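Local coordinates for protein L-Ala-D/L-Glu Epimerase (Escherichia coli, PDB 1JPD) that is an epimerase of the enolase superfamily, pairing a mandelate racemase-type N-terminal domain with a TIM-barrel-like C-terminal domain, at residues Ser273-Ile286 with Ser297-Val311. Numbering follows the deposited sequence.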
loop_
_atom_site.group_PDB
_atom_site.type_symbol
_atom_site.label_atom_id
_atom_site.label_comp_id
_atom_site.label_asym_id
_atom_site.label_seq_id
_atom_site.Cartn_x
_atom_site.Cartn_y
_atom_site.Cartn_z
ATOM N N SER A 273 12.298 0.917 -8.996
ATOM C CA SER A 273 11.444 -0.248 -9.202
ATOM C C SER A 273 10.207 0.064 -8.352
ATOM O O SER A 273 10.277 0.883 -7.432
ATOM C CB SER A 273 12.139 -1.537 -8.732
ATOM O OG SER A 273 12.853 -1.347 -7.525
ATOM N N LEU A 274 9.076 -0.562 -8.650
ATOM C CA LEU A 274 7.864 -0.260 -7.897
ATOM C C LEU A 274 7.295 -1.407 -7.090
ATOM O O LEU A 274 7.502 -2.577 -7.397
ATOM C CB LEU A 274 6.761 0.242 -8.839
ATOM C CG LEU A 274 7.059 1.357 -9.842
ATOM C CD1 LEU A 274 5.777 1.699 -10.580
ATOM C CD2 LEU A 274 7.621 2.577 -9.127
ATOM N N MET A 275 6.559 -1.041 -6.052
ATOM C CA MET A 275 5.887 -1.997 -5.195
ATOM C C MET A 275 4.532 -1.359 -4.900
ATOM O O MET A 275 4.434 -0.139 -4.820
ATOM C CB MET A 275 6.663 -2.196 -3.903
ATOM C CG MET A 275 6.042 -3.242 -3.020
ATOM S SD MET A 275 6.836 -3.345 -1.417
ATOM C CE MET A 275 5.636 -4.337 -0.574
ATOM N N LEU A 276 3.485 -2.165 -4.770
ATOM C CA LEU A 276 2.163 -1.626 -4.476
ATOM C C LEU A 276 1.764 -2.087 -3.084
ATOM O O LEU A 276 1.703 -3.287 -2.823
ATOM C CB LEU A 276 1.129 -2.109 -5.502
ATOM C CG LEU A 276 -0.322 -1.635 -5.307
ATOM C CD1 LEU A 276 -0.391 -0.129 -5.450
ATOM C CD2 LEU A 276 -1.241 -2.294 -6.334
ATOM N N GLY A 277 1.510 -1.136 -2.186
ATOM C CA GLY A 277 1.122 -1.482 -0.828
ATOM C C GLY A 277 -0.298 -1.070 -0.501
ATOM O O GLY A 277 -1.055 -0.644 -1.371
ATOM N N CYS A 278 -0.668 -1.191 0.764
ATOM C CA CYS A 278 -2.006 -0.820 1.187
ATOM C C CYS A 278 -1.965 -0.637 2.685
ATOM O O CYS A 278 -0.969 -0.961 3.323
ATOM C CB CYS A 278 -2.996 -1.937 0.864
ATOM S SG CYS A 278 -2.819 -3.381 1.983
ATOM N N MET A 279 -3.050 -0.111 3.238
ATOM C CA MET A 279 -3.185 0.074 4.685
ATOM C C MET A 279 -4.255 -0.952 5.056
ATOM O O MET A 279 -4.671 -1.741 4.201
ATOM C CB MET A 279 -3.717 1.471 5.001
ATOM C CG MET A 279 -2.936 2.593 4.390
ATOM S SD MET A 279 -1.390 2.828 5.240
ATOM C CE MET A 279 -0.867 4.358 4.561
ATOM N N LEU A 280 -4.689 -0.963 6.314
ATOM C CA LEU A 280 -5.767 -1.863 6.716
ATOM C C LEU A 280 -6.985 -1.241 6.024
ATOM O O LEU A 280 -7.216 -0.041 6.141
ATOM C CB LEU A 280 -5.943 -1.856 8.238
ATOM C CG LEU A 280 -4.858 -2.599 9.017
ATOM C CD1 LEU A 280 -5.108 -2.467 10.504
ATOM C CD2 LEU A 280 -4.851 -4.061 8.603
ATOM N N CYS A 281 -7.757 -2.045 5.305
ATOM C CA CYS A 281 -8.896 -1.513 4.565
ATOM C C CYS A 281 -9.864 -2.608 4.127
ATOM O O CYS A 281 -9.644 -3.782 4.409
ATOM C CB CYS A 281 -8.368 -0.796 3.319
ATOM S SG CYS A 281 -7.385 -1.909 2.236
ATOM N N THR A 282 -10.937 -2.216 3.443
ATOM C CA THR A 282 -11.903 -3.189 2.930
ATOM C C THR A 282 -11.534 -3.399 1.466
ATOM O O THR A 282 -10.663 -2.692 0.936
ATOM C CB THR A 282 -13.358 -2.679 2.985
ATOM O OG1 THR A 282 -13.562 -1.706 1.955
ATOM C CG2 THR A 282 -13.663 -2.062 4.335
ATOM N N SER A 283 -12.194 -4.352 0.811
ATOM C CA SER A 283 -11.902 -4.629 -0.591
ATOM C C SER A 283 -12.006 -3.386 -1.468
ATOM O O SER A 283 -11.335 -3.288 -2.496
ATOM C CB SER A 283 -12.831 -5.715 -1.128
ATOM O OG SER A 283 -12.560 -6.959 -0.509
ATOM N N ARG A 284 -12.834 -2.430 -1.053
ATOM C CA ARG A 284 -13.017 -1.205 -1.820
ATOM C C ARG A 284 -11.702 -0.504 -2.118
ATOM O O ARG A 284 -11.491 -0.015 -3.224
ATOM C CB ARG A 284 -13.958 -0.245 -1.080
ATOM C CG ARG A 284 -15.445 -0.603 -1.203
ATOM C CD ARG A 284 -16.324 0.391 -0.457
ATOM N NE ARG A 284 -15.915 0.486 0.940
ATOM C CZ ARG A 284 -16.746 0.644 1.962
ATOM N NH1 ARG A 284 -18.053 0.736 1.750
ATOM N NH2 ARG A 284 -16.270 0.675 3.200
ATOM N N ALA A 285 -10.809 -0.467 -1.136
ATOM C CA ALA A 285 -9.523 0.198 -1.315
ATOM C C ALA A 285 -8.562 -0.595 -2.193
ATOM O O ALA A 285 -7.777 -0.011 -2.936
ATOM C CB ALA A 285 -8.880 0.486 0.044
ATOM N N ILE A 286 -8.614 -1.922 -2.111
ATOM C CA ILE A 286 -7.731 -2.740 -2.927
ATOM C C ILE A 286 -8.153 -2.587 -4.389
ATOM O O ILE A 286 -7.318 -2.318 -5.257
ATOM C CB ILE A 286 -7.793 -4.226 -2.513
ATOM C CG1 ILE A 286 -7.480 -4.363 -1.024
ATOM C CG2 ILE A 286 -6.768 -5.024 -3.293
ATOM C CD1 ILE A 286 -6.130 -3.757 -0.626
ATOM N N SER A 297 6.668 -4.862 -9.048
ATOM C CA SER A 297 7.464 -6.061 -8.792
ATOM C C SER A 297 6.846 -6.909 -7.686
ATOM O O SER A 297 6.916 -8.139 -7.717
ATOM C CB SER A 297 8.888 -5.674 -8.381
ATOM O OG SER A 297 9.533 -4.909 -9.383
ATOM N N PHE A 298 6.259 -6.244 -6.695
ATOM C CA PHE A 298 5.613 -6.938 -5.588
ATOM C C PHE A 298 4.283 -6.276 -5.286
ATOM O O PHE A 298 4.149 -5.063 -5.408
ATOM C CB PHE A 298 6.484 -6.897 -4.328
ATOM C CG PHE A 298 7.857 -7.458 -4.524
ATOM C CD1 PHE A 298 8.935 -6.617 -4.785
ATOM C CD2 PHE A 298 8.074 -8.833 -4.483
ATOM C CE1 PHE A 298 10.205 -7.136 -5.003
ATOM C CE2 PHE A 298 9.340 -9.360 -4.700
ATOM C CZ PHE A 298 10.407 -8.511 -4.962
ATOM N N ALA A 299 3.302 -7.081 -4.904
ATOM C CA ALA A 299 1.990 -6.564 -4.557
ATOM C C ALA A 299 1.681 -6.979 -3.125
ATOM O O ALA A 299 1.652 -8.169 -2.811
ATOM C CB ALA A 299 0.931 -7.119 -5.496
ATOM N N ASP A 300 1.479 -5.996 -2.256
ATOM C CA ASP A 300 1.137 -6.265 -0.865
ATOM C C ASP A 300 -0.259 -5.661 -0.690
ATOM O O ASP A 300 -0.407 -4.526 -0.224
ATOM C CB ASP A 300 2.154 -5.598 0.066
ATOM C CG ASP A 300 1.954 -5.984 1.519
ATOM O OD1 ASP A 300 1.131 -6.885 1.786
ATOM O OD2 ASP A 300 2.622 -5.396 2.400
ATOM N N LEU A 301 -1.279 -6.429 -1.080
ATOM C CA LEU A 301 -2.660 -5.958 -1.027
ATOM C C LEU A 301 -3.612 -6.751 -0.145
ATOM O O LEU A 301 -4.826 -6.618 -0.292
ATOM C CB LEU A 301 -3.246 -5.935 -2.440
ATOM C CG LEU A 301 -2.476 -5.219 -3.551
ATOM C CD1 LEU A 301 -3.056 -5.606 -4.911
ATOM C CD2 LEU A 301 -2.549 -3.714 -3.334
ATOM N N ASP A 302 -3.100 -7.556 0.778
ATOM C CA ASP A 302 -4.007 -8.350 1.596
ATOM C C ASP A 302 -4.616 -7.638 2.808
ATOM O O ASP A 302 -5.140 -8.281 3.713
ATOM C CB ASP A 302 -3.335 -9.675 2.023
ATOM C CG ASP A 302 -2.267 -9.497 3.095
ATOM O OD1 ASP A 302 -1.726 -10.531 3.543
ATOM O OD2 ASP A 302 -1.970 -8.346 3.492
ATOM N N GLY A 303 -4.570 -6.313 2.818
ATOM C CA GLY A 303 -5.148 -5.577 3.930
ATOM C C GLY A 303 -6.508 -6.104 4.375
ATOM O O GLY A 303 -6.728 -6.316 5.566
ATOM N N PRO A 304 -7.445 -6.333 3.446
ATOM C CA PRO A 304 -8.762 -6.838 3.840
ATOM C C PRO A 304 -8.768 -8.121 4.676
ATOM O O PRO A 304 -9.640 -8.289 5.525
ATOM C CB PRO A 304 -9.476 -7.031 2.503
ATOM C CG PRO A 304 -8.876 -5.950 1.649
ATOM C CD PRO A 304 -7.401 -6.054 1.998
ATOM N N THR A 305 -7.814 -9.022 4.448
ATOM C CA THR A 305 -7.785 -10.282 5.196
ATOM C C THR A 305 -7.526 -10.079 6.685
ATOM O O THR A 305 -7.732 -10.992 7.482
ATOM C CB THR A 305 -6.722 -11.285 4.643
ATOM O OG1 THR A 305 -5.404 -10.763 4.847
ATOM C CG2 THR A 305 -6.929 -11.530 3.151
ATOM N N TRP A 306 -7.085 -8.881 7.059
ATOM C CA TRP A 306 -6.810 -8.591 8.459
ATOM C C TRP A 306 -8.088 -8.214 9.196
ATOM O O TRP A 306 -8.087 -8.080 10.420
ATOM C CB TRP A 306 -5.785 -7.452 8.598
ATOM C CG TRP A 306 -4.432 -7.755 8.004
ATOM C CD1 TRP A 306 -4.111 -7.814 6.676
ATOM C CD2 TRP A 306 -3.236 -8.084 8.717
ATOM N NE1 TRP A 306 -2.789 -8.161 6.518
ATOM C CE2 TRP A 306 -2.227 -8.332 7.754
ATOM C CE3 TRP A 306 -2.914 -8.193 10.077
ATOM C CZ2 TRP A 306 -0.920 -8.686 8.107
ATOM C CZ3 TRP A 306 -1.607 -8.548 10.431
ATOM C CH2 TRP A 306 -0.628 -8.788 9.446
ATOM N N LEU A 307 -9.177 -8.031 8.459
ATOM C CA LEU A 307 -10.440 -7.665 9.085
ATOM C C LEU A 307 -11.291 -8.910 9.328
ATOM O O LEU A 307 -11.309 -9.825 8.498
ATOM C CB LEU A 307 -11.218 -6.686 8.204
ATOM C CG LEU A 307 -10.493 -5.486 7.598
ATOM C CD1 LEU A 307 -11.526 -4.567 6.991
ATOM C CD2 LEU A 307 -9.705 -4.745 8.640
ATOM N N ALA A 308 -11.992 -8.938 10.464
ATOM C CA ALA A 308 -12.854 -10.070 10.819
ATOM C C ALA A 308 -13.846 -10.335 9.686
ATOM O O ALA A 308 -14.075 -11.481 9.290
ATOM C CB ALA A 308 -13.602 -9.772 12.118
ATOM N N VAL A 309 -14.431 -9.258 9.176
ATOM C CA VAL A 309 -15.376 -9.331 8.074
ATOM C C VAL A 309 -14.973 -8.261 7.078
ATOM O O VAL A 309 -14.188 -7.368 7.399
ATOM C CB VAL A 309 -16.824 -9.074 8.538
ATOM C CG1 VAL A 309 -17.329 -10.262 9.350
ATOM C CG2 VAL A 309 -16.885 -7.800 9.369
ATOM N N ASP A 310 -15.511 -8.360 5.870
ATOM C CA ASP A 310 -15.201 -7.421 4.800
ATOM C C ASP A 310 -16.522 -6.940 4.202
ATOM O O ASP A 310 -17.603 -7.332 4.652
ATOM C CB ASP A 310 -14.364 -8.139 3.731
ATOM C CG ASP A 310 -13.742 -7.190 2.712
ATOM O OD1 ASP A 310 -14.009 -5.968 2.742
ATOM O OD2 ASP A 310 -12.976 -7.680 1.860
ATOM N N VAL A 311 -16.438 -6.083 3.195
ATOM C CA VAL A 311 -17.637 -5.598 2.545
ATOM C C VAL A 311 -18.273 -6.781 1.831
ATOM O O VAL A 311 -17.718 -7.878 1.805
ATOM C CB VAL A 311 -17.315 -4.494 1.531
ATOM C CG1 VAL A 311 -16.940 -3.226 2.262
ATOM C CG2 VAL A 311 -16.186 -4.937 0.619
HETATM O O HOH W 1 8.789 -2.720 -10.569
#
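Ser283 OG is gripped by two groups: it donates to Asp310 OD2, which it meets on the syn side and 24° out of the carboxylate plane, and accepts from Leu315 N. The second arm of the carboxylate takes Ser283 N, 3.1 Å from Asp310 OD1, through the syn lone pair, so two adjoining donors fix the rotation of the acid at the start of helix 283-289. Thr282 is the N-cap of that helix, its OG1 accepting from Arg284 N and also hydrogen-bonded to Glu47. Above the Arg284 guanidinium, Val311 CG1 lies over the centre of one face, 3.9 Å from Arg284 CZ, while Glu12 and the same Glu47 hold Arg284 NH2 by salt bridges. Further along the helix, Ile286 CG1 lies against Pro304 CG of the proline ring at 3.4 Å, and Ile286 CG2 packs on Leu301 CB.

At the other end, parallel pairing is supported by Leu276 N to Phe298 O (3.0 Å) and by Asp300 N to Leu276 O (2.8 Å), the latter nearly straight at 170°. On the face bearing Leu276, its CD2 reaches Leu301 CD2 at 3.6 Å. With CG anti to the backbone N (chi1 -173°), Asp300 sends its carboxylate to a salt bridge with Lys152.

The contact thus spans a beta-alpha-beta unit of the barrel: strand 273-276 lies between strands 246-249 and 298-299, Ala299 bonds on to Ala125 of strand 121-128, and Trp14 of strand 6-15 touches the side chains of Thr282, Leu307 and Val311.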